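Local coordinates for protein probable glucarate dehydratase (Mycobacterium smegmatis str. MC2 155, PDB 3VDG) that probably dehydrates glucarate or a related acid sugar, as a metal-dependent member of the enolase superfamily, at residues 25-37 / 85-98. Numbering follows the deposited sequence. Where two conformers were deposited one is given.
Sequences HNRIRITGARVTP and LQAAAHAIVGRSVF
Ile30 pairs through both backbone N and O with the loop after the helix: its N donates to Arg95 O (2.9 Å), from above that carbonyl's plane, and its O accepts from Gly94 N at 2.8 Å, nearly straight at 168°. Arg29 NH1 also donates to Ile30 O, from the opposite face of the carbonyl to Gly94 N; a bend at chi2 (87°) turns the arginine chain forward along the strand, to the carbonyl of the next residue. A third backbone bond, Val97 N to Ile28 O, lies in the carbonyl plane; together with Ile30 N to Arg95 O it flanks Arg29 and Ser96, which form a single beta bridge as a non-hydrogen-bonded pair.

Beneath these bonds the Ile30 side chain points toward 85-98, its CD1 meeting Ile92 CD1 while CG1 rests against Val97 CG1. Ile28 reaches with CG2 to the edge of the Phe98 ring. Farther along the strand, contact passes to the helix, which runs antiparallel to it at 167°: Ala33 CB meets Ala89 CB at 3.8 Å, consistent with a closest approach of only 7.6 Å between the two segment axes. Val35 CG1 touches Leu85 CD1.

Three waters bridge polar atoms of the two segments, each in one of two modelled side-chain conformers: one links Ile28 N with Ser96 OG, two join the Gln86 amide to Ala33 O and Val35 N.

In the second shell, Ile103 of helix 100-111 packs on both Ile30 and Ile92, and strand 55-65 pairs with 30-37 across a classic bulge at Thr31 and Gly32, opposite Asp64. The contact thus joins the antiparallel sheet and following helices of an enolase-type N-terminal capping domain: directional backbone bonds fix the loop after the helix, whereas the helix itself meets the strand through small apolar contacts and, less certainly, water bridges.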
ATOM      1  N   HIS A  25     -22.821 -20.106   1.967  1.00 21.42           N
ATOM      2  CA  HIS A  25     -21.413 -20.289   2.357  1.00 22.49           C
ATOM      3  C   HIS A  25     -20.733 -18.990   2.602  1.00 25.60           C
ATOM      4  O   HIS A  25     -19.503 -18.913   2.548  1.00 22.49           O
ATOM      5  CB  HIS A  25     -20.642 -21.104   1.321  1.00 19.67           C
ATOM      6  CG  HIS A  25     -21.317 -22.404   0.975  1.00 22.81           C
ATOM      7  ND1 HIS A  25     -21.992 -22.591  -0.187  1.00 25.50           N
ATOM      8  CD2 HIS A  25     -21.450 -23.590   1.706  1.00 23.04           C
ATOM      9  CE1 HIS A  25     -22.517 -23.838  -0.207  1.00 26.11           C
ATOM     10  NE2 HIS A  25     -22.182 -24.451   0.947  1.00 22.78           N
ATOM     11  N   ASN A  26     -21.533 -17.962   2.889  1.00 21.42           N
ATOM     12  CA  ASN A  26     -21.017 -16.619   3.123  1.00 27.46           C
ATOM     13  C   ASN A  26     -20.125 -16.173   1.957  1.00 28.76           C
ATOM     14  O   ASN A  26     -19.124 -15.449   2.131  1.00 25.05           O
ATOM     15  CB  ASN A  26     -20.241 -16.567   4.435  1.00 23.67           C
ATOM     16  CG  ASN A  26     -19.937 -15.146   4.861  1.00 28.62           C
ATOM     17  OD1 ASN A  26     -20.705 -14.233   4.567  1.00 27.14           O
ATOM     18  ND2 ASN A  26     -18.799 -14.947   5.535  1.00 27.30           N
ATOM     19  N   ARG A  27     -20.514 -16.596   0.761  1.00 20.35           N
ATOM     20  CA  ARG A  27     -19.687 -16.412  -0.433  1.00 21.34           C
ATOM     21  C   ARG A  27     -20.411 -15.587  -1.492  1.00 27.68           C
ATOM     22  O   ARG A  27     -21.602 -15.807  -1.775  1.00 21.61           O
ATOM     23  CB  ARG A  27     -19.289 -17.790  -1.011  1.00 19.52           C
ATOM     24  CG  ARG A  27     -18.511 -17.735  -2.331  1.00 22.98           C
ATOM     25  CD  ARG A  27     -17.802 -19.061  -2.613  1.00 24.09           C
ATOM     26  NE  ARG A  27     -17.128 -19.082  -3.917  1.00 23.79           N
ATOM     27  CZ  ARG A  27     -15.899 -18.605  -4.125  1.00 27.69           C
ATOM     28  NH1 ARG A  27     -15.198 -18.084  -3.117  1.00 21.71           N
ATOM     29  NH2 ARG A  27     -15.362 -18.662  -5.336  1.00 23.47           N
ATOM     30  N   ILE A  28     -19.697 -14.620  -2.058  1.00 17.73           N
ATOM     31  CA  ILE A  28     -20.222 -13.840  -3.188  1.00 16.29           C
ATOM     32  C   ILE A  28     -19.157 -13.784  -4.272  1.00 20.41           C
ATOM     33  O   ILE A  28     -18.081 -13.216  -4.092  1.00 21.62           O
ATOM     34  CB  ILE A  28     -20.691 -12.431  -2.775  1.00 22.93           C
ATOM     35  CG1 ILE A  28     -21.008 -11.579  -4.020  1.00 18.56           C
ATOM     36  CG2 ILE A  28     -19.688 -11.760  -1.838  1.00 23.51           C
ATOM     37  CD1 ILE A  28     -21.732 -10.302  -3.649  1.00 22.40           C
ATOM     38  N   ARG A  29     -19.447 -14.417  -5.391  1.00 18.00           N
ATOM     39  CA  ARG A  29     -18.426 -14.668  -6.369  1.00 20.28           C
ATOM     40  C   ARG A  29     -18.908 -14.295  -7.768  1.00 21.54           C
ATOM     41  O   ARG A  29     -20.112 -14.143  -8.021  1.00 22.61           O
ATOM     42  CB  ARG A  29     -17.956 -16.127  -6.293  1.00 23.56           C
ATOM     43  CG  ARG A  29     -19.053 -17.164  -6.529  1.00 29.10           C
ATOM     44  CD  ARG A  29     -19.216 -17.455  -8.017  1.00 29.57           C
ATOM     45  NE  ARG A  29     -20.120 -18.581  -8.265  1.00 27.17           N
ATOM     46  CZ  ARG A  29     -20.318 -19.131  -9.458  1.00 30.92           C
ATOM     47  NH1 ARG A  29     -19.668 -18.675 -10.532  1.00 25.72           N
ATOM     48  NH2 ARG A  29     -21.136 -20.167  -9.579  1.00 32.75           N
ATOM     49  N   ILE A  30     -17.955 -14.147  -8.666  1.00 22.22           N
ATOM     50  CA  ILE A  30     -18.224 -13.648  -9.999  1.00 23.59           C
ATOM     51  C   ILE A  30     -18.843 -14.748 -10.863  1.00 20.84           C
ATOM     52  O   ILE A  30     -18.343 -15.878 -10.871  1.00 21.96           O
ATOM     53  CB  ILE A  30     -16.893 -13.185 -10.638  1.00 21.48           C
ATOM     54  CG1 ILE A  30     -16.357 -11.959  -9.872  1.00 19.81           C
ATOM     55  CG2 ILE A  30     -17.082 -12.914 -12.138  1.00 18.64           C
ATOM     56  CD1 ILE A  30     -14.870 -11.692 -10.094  1.00 18.72           C
ATOM     57  N   THR A  31     -19.910 -14.410 -11.591  1.00 21.63           N
ATOM     58  CA  THR A  31     -20.524 -15.362 -12.517  1.00 25.50           C
ATOM     59  C   THR A  31     -20.218 -15.005 -13.977  1.00 33.67           C
ATOM     60  O   THR A  31     -20.329 -15.835 -14.862  1.00 25.65           O
ATOM     61  CB  THR A  31     -22.045 -15.451 -12.310  1.00 31.96           C
ATOM     62  OG1 THR A  31     -22.612 -14.142 -12.410  1.00 25.95           O
ATOM     63  CG2 THR A  31     -22.373 -16.064 -10.927  1.00 27.29           C
ATOM     64  N   GLY A  32     -19.802 -13.770 -14.227  1.00 23.62           N
ATOM     65  CA  GLY A  32     -19.526 -13.335 -15.593  1.00 23.29           C
ATOM     66  C   GLY A  32     -19.310 -11.837 -15.626  1.00 26.91           C
ATOM     67  O   GLY A  32     -19.499 -11.158 -14.616  1.00 24.14           O
ATOM     68  N   ALA A  33     -18.878 -11.326 -16.778  1.00 23.58           N
ATOM     69  CA  ALA A  33     -18.774  -9.889 -16.987  1.00 26.93           C
ATOM     70  C   ALA A  33     -19.315  -9.539 -18.366  1.00 33.38           C
ATOM     71  O   ALA A  33     -19.073 -10.248 -19.342  1.00 29.38           O
ATOM     72  CB  ALA A  33     -17.334  -9.441 -16.878  1.00 21.22           C
ATOM     73  N   ARG A  34     -20.056  -8.446 -18.431  1.00 21.19           N
ATOM     74  CA  ARG A  34     -20.508  -7.874 -19.695  1.00 24.39           C
ATOM     75  C   ARG A  34     -19.645  -6.642 -19.972  1.00 28.41           C
ATOM     76  O   ARG A  34     -19.620  -5.718 -19.164  1.00 26.89           O
ATOM     77  CB  ARG A  34     -21.977  -7.464 -19.564  1.00 25.84           C
ATOM     78  CG  ARG A  34     -22.903  -8.671 -19.415  1.00 28.40           C
ATOM     79  CD  ARG A  34     -24.295  -8.240 -19.017  1.00 32.86           C
ATOM     80  NE  ARG A  34     -24.379  -7.903 -17.601  1.00 31.61           N
ATOM     81  CZ  ARG A  34     -25.275  -7.054 -17.108  1.00 31.05           C
ATOM     82  NH1 ARG A  34     -26.142  -6.466 -17.918  1.00 29.88           N
ATOM     83  NH2 ARG A  34     -25.313  -6.788 -15.816  1.00 28.76           N
ATOM     84  N   VAL A  35     -18.921  -6.659 -21.087  1.00 24.57           N
ATOM     85  CA  VAL A  35     -18.074  -5.537 -21.507  1.00 25.00           C
ATOM     86  C   VAL A  35     -18.745  -4.808 -22.683  1.00 25.34           C
ATOM     87  O   VAL A  35     -18.981  -5.410 -23.727  1.00 25.04           O
ATOM     88  CB  VAL A  35     -16.678  -6.029 -21.956  1.00 24.61           C
ATOM     89  CG1 VAL A  35     -15.783  -4.843 -22.335  1.00 23.05           C
ATOM     90  CG2 VAL A  35     -16.031  -6.878 -20.875  1.00 23.54           C
ATOM     91  N   THR A  36     -19.059  -3.526 -22.510  1.00 23.84           N
ATOM     92  CA  THR A  36     -19.772  -2.749 -23.524  1.00 22.90           C
ATOM     93  C   THR A  36     -18.923  -1.563 -23.985  1.00 27.37           C
ATOM     94  O   THR A  36     -18.747  -0.596 -23.239  1.00 22.11           O
ATOM     95  CB  THR A  36     -21.097  -2.182 -22.963  1.00 25.12           C
ATOM     96  OG1 THR A  36     -21.870  -3.247 -22.401  1.00 26.58           O
ATOM     97  CG2 THR A  36     -21.925  -1.502 -24.064  1.00 23.64           C
ATOM     98  N   PRO A  37     -18.403  -1.621 -25.222  1.00 24.83           N
ATOM     99  CA  PRO A  37     -17.684  -0.430 -25.704  1.00 26.93           C
ATOM    100  C   PRO A  37     -18.659   0.710 -26.020  1.00 28.29           C
ATOM    101  O   PRO A  37     -19.757   0.464 -26.513  1.00 26.75           O
ATOM    102  CB  PRO A  37     -16.918  -0.942 -26.950  1.00 25.93           C
ATOM    103  CG  PRO A  37     -17.555  -2.240 -27.326  1.00 36.04           C
ATOM    104  CD  PRO A  37     -18.313  -2.777 -26.138  1.00 27.90           C
ATOM    105  N   LEU A  85      -9.715  -7.881 -22.215  1.00 21.20           N
ATOM    106  CA  LEU A  85     -10.755  -7.794 -21.198  1.00 21.81           C
ATOM    107  C   LEU A  85     -11.620  -9.063 -21.245  1.00 28.05           C
ATOM    108  O   LEU A  85     -12.024  -9.575 -20.206  1.00 22.55           O
ATOM    109  CB  LEU A  85     -11.623  -6.560 -21.398  1.00 23.27           C
ATOM    110  CG  LEU A  85     -10.949  -5.209 -21.161  1.00 26.01           C
ATOM    111  CD1 LEU A  85     -11.893  -4.086 -21.569  1.00 17.70           C
ATOM    112  CD2 LEU A  85     -10.524  -5.078 -19.705  1.00 24.53           C
ATOM    113  N   GLN A  86     -11.894  -9.557 -22.430  1.00 23.41           N
ATOM    114  CA  GLN A  86     -12.705 -10.785 -22.586  0.50 25.62           C
ATOM    115  C   GLN A  86     -11.954 -11.976 -22.009  1.00 23.75           C
ATOM    116  O   GLN A  86     -12.523 -12.754 -21.338  1.00 28.42           O
ATOM    117  CB  GLN A  86     -13.056 -11.037 -24.061  0.50 24.92           C
ATOM    118  CG  GLN A  86     -14.090 -10.071 -24.609  0.50 34.52           C
ATOM    119  CD  GLN A  86     -15.423 -10.197 -23.893  0.50 39.52           C
ATOM    120  OE1 GLN A  86     -15.856 -11.302 -23.559  0.50 57.35           O
ATOM    121  NE2 GLN A  86     -16.077  -9.071 -23.650  0.50 21.89           N
ATOM    122  N   ALA A  87     -10.669 -12.084 -22.262  1.00 26.00           N
ATOM    123  CA  ALA A  87      -9.880 -13.178 -21.708  1.00 25.16           C
ATOM    124  C   ALA A  87      -9.818 -13.109 -20.159  1.00 26.85           C
ATOM    125  O   ALA A  87      -9.883 -14.131 -19.476  1.00 26.66           O
ATOM    126  CB  ALA A  87      -8.482 -13.183 -22.311  1.00 28.62           C
ATOM    127  N   ALA A  88      -9.731 -11.898 -19.621  1.00 24.87           N
ATOM    128  CA  ALA A  88      -9.696 -11.678 -18.175  1.00 23.78           C
ATOM    129  C   ALA A  88     -11.014 -12.089 -17.562  1.00 20.63           C
ATOM    130  O   ALA A  88     -11.052 -12.777 -16.545  1.00 24.62           O
ATOM    131  CB  ALA A  88      -9.428 -10.199 -17.866  1.00 19.41           C
ATOM    132  N   ALA A  89     -12.100 -11.631 -18.169  1.00 21.68           N
ATOM    133  CA  ALA A  89     -13.437 -11.955 -17.675  1.00 22.00           C
ATOM    134  C   ALA A  89     -13.613 -13.467 -17.570  1.00 32.20           C
ATOM    135  O   ALA A  89     -14.147 -13.973 -16.575  1.00 28.26           O
ATOM    136  CB  ALA A  89     -14.497 -11.360 -18.593  1.00 23.51           C
ATOM    137  N   HIS A  90     -13.163 -14.197 -18.587  1.00 27.10           N
ATOM    138  CA  HIS A  90     -13.305 -15.657 -18.587  0.50 27.05           C
ATOM    139  C   HIS A  90     -12.491 -16.276 -17.481  1.00 28.08           C
ATOM    140  O   HIS A  90     -12.939 -17.203 -16.789  1.00 24.71           O
ATOM    141  CB  HIS A  90     -12.906 -16.241 -19.946  0.50 29.24           C
ATOM    142  CG  HIS A  90     -12.982 -17.752 -20.010  0.50 32.95           C
ATOM    143  ND1 HIS A  90     -14.151 -18.414 -20.130  0.50 36.69           N
ATOM    144  CD2 HIS A  90     -11.982 -18.722 -19.975  0.50 41.33           C
ATOM    145  CE1 HIS A  90     -13.913 -19.739 -20.161  0.50 33.98           C
ATOM    146  NE2 HIS A  90     -12.587 -19.926 -20.065  0.50 36.60           N
ATOM    147  N   ALA A  91     -11.287 -15.754 -17.274  1.00 22.57           N
ATOM    148  CA  ALA A  91     -10.361 -16.294 -16.268  1.00 20.78           C
ATOM    149  C   ALA A  91     -10.827 -16.140 -14.818  1.00 25.84           C
ATOM    150  O   ALA A  91     -10.378 -16.875 -13.931  1.00 23.76           O
ATOM    151  CB  ALA A  91      -8.983 -15.636 -16.421  1.00 23.41           C
ATOM    152  N   ILE A  92     -11.685 -15.170 -14.548  1.00 18.14           N
ATOM    153  CA  ILE A  92     -12.002 -14.873 -13.136  1.00 23.83           C
ATOM    154  C   ILE A  92     -13.393 -15.315 -12.718  1.00 27.12           C
ATOM    155  O   ILE A  92     -13.780 -15.110 -11.578  1.00 19.47           O
ATOM    156  CB  ILE A  92     -11.805 -13.383 -12.793  1.00 20.57           C
ATOM    157  CG1 ILE A  92     -12.773 -12.528 -13.593  1.00 20.25           C
ATOM    158  CG2 ILE A  92     -10.378 -12.979 -13.124  1.00 20.13           C
ATOM    159  CD1 ILE A  92     -12.686 -11.048 -13.230  1.00 27.82           C
ATOM    160  N   VAL A  93     -14.146 -15.930 -13.628  1.00 22.11           N
ATOM    161  CA  VAL A  93     -15.427 -16.524 -13.222  1.00 19.92           C
ATOM    162  C   VAL A  93     -15.189 -17.538 -12.094  1.00 24.91           C
ATOM    163  O   VAL A  93     -14.242 -18.334 -12.138  1.00 25.10           O
ATOM    164  CB  VAL A  93     -16.157 -17.183 -14.420  1.00 25.13           C
ATOM    165  CG1 VAL A  93     -17.381 -17.961 -13.947  1.00 30.10           C
ATOM    166  CG2 VAL A  93     -16.561 -16.115 -15.430  1.00 22.12           C
ATOM    167  N   GLY A  94     -16.030 -17.485 -11.063  1.00 21.91           N
ATOM    168  CA  GLY A  94     -15.868 -18.392  -9.946  1.00 22.61           C
ATOM    169  C   GLY A  94     -14.916 -17.882  -8.876  1.00 24.84           C
ATOM    170  O   GLY A  94     -14.402 -18.669  -8.099  1.00 25.17           O
ATOM    171  N   ARG A  95     -14.676 -16.569  -8.814  1.00 23.55           N
ATOM    172  CA  ARG A  95     -13.781 -16.026  -7.777  1.00 22.60           C
ATOM    173  C   ARG A  95     -14.520 -15.009  -6.922  1.00 22.98           C
ATOM    174  O   ARG A  95     -15.309 -14.227  -7.435  1.00 19.95           O
ATOM    175  CB  ARG A  95     -12.546 -15.366  -8.399  1.00 22.23           C
ATOM    176  CG  ARG A  95     -11.738 -16.311  -9.273  1.00 23.34           C
ATOM    177  CD  ARG A  95     -11.113 -17.431  -8.435  1.00 21.16           C
ATOM    178  NE  ARG A  95     -10.603 -18.492  -9.293  1.00 24.90           N
ATOM    179  CZ  ARG A  95      -9.875 -19.512  -8.854  1.00 28.57           C
ATOM    180  NH1 ARG A  95      -9.582 -19.606  -7.572  1.00 26.07           N
ATOM    181  NH2 ARG A  95      -9.436 -20.426  -9.700  1.00 26.30           N
ATOM    182  N   SER A  96     -14.269 -15.021  -5.614  1.00 19.86           N
ATOM    183  CA  SER A  96     -14.873 -14.071  -4.680  0.50 17.66           C
ATOM    184  C   SER A  96     -14.500 -12.643  -5.053  1.00 22.79           C
ATOM    185  O   SER A  96     -13.348 -12.396  -5.378  1.00 19.85           O
ATOM    186  CB  SER A  96     -14.345 -14.327  -3.274  0.50 11.34           C
ATOM    187  OG  SER A  96     -14.774 -13.302  -2.391  0.50  5.94           O
ATOM    188  N   VAL A  97     -15.434 -11.704  -4.942  1.00 20.97           N
ATOM    189  CA  VAL A  97     -15.129 -10.306  -5.265  1.00 18.86           C
ATOM    190  C   VAL A  97     -14.232  -9.694  -4.203  1.00 21.87           C
ATOM    191  O   VAL A  97     -13.741  -8.596  -4.399  1.00 17.49           O
ATOM    192  CB  VAL A  97     -16.402  -9.424  -5.404  1.00 19.82           C
ATOM    193  CG1 VAL A  97     -17.251  -9.876  -6.594  1.00 20.11           C
ATOM    194  CG2 VAL A  97     -17.231  -9.433  -4.122  1.00 18.35           C
ATOM    195  N   PHE A  98     -14.036 -10.385  -3.076  1.00 18.80           N
ATOM    196  CA  PHE A  98     -13.096  -9.914  -2.057  1.00 19.93           C
ATOM    197  C   PHE A  98     -11.675 -10.432  -2.310  1.00 25.39           C
ATOM    198  O   PHE A  98     -10.714  -9.983  -1.676  1.00 23.87           O
ATOM    199  CB  PHE A  98     -13.564 -10.327  -0.652  1.00 16.41           C
ATOM    200  CG  PHE A  98     -14.774  -9.568  -0.178  1.00 18.37           C
ATOM    201  CD1 PHE A  98     -14.629  -8.376   0.526  1.00 15.55           C
ATOM    202  CD2 PHE A  98     -16.057 -10.037  -0.446  1.00 19.27           C
ATOM    203  CE1 PHE A  98     -15.730  -7.662   0.959  1.00 15.65           C
ATOM    204  CE2 PHE A  98     -17.166  -9.321  -0.021  1.00 15.75           C
ATOM    205  CZ  PHE A  98     -17.007  -8.136   0.682  1.00 17.65           C
TER
HETATM  206  O   HOH W   1     -17.049 -14.401  -1.068  1.00 19.06           O
HETATM  207  O   HOH W   2     -17.075 -11.060 -21.065  1.00 53.36           O
HETATM  208  O   HOH W   3     -18.977  -8.867 -22.909  1.00 34.44           O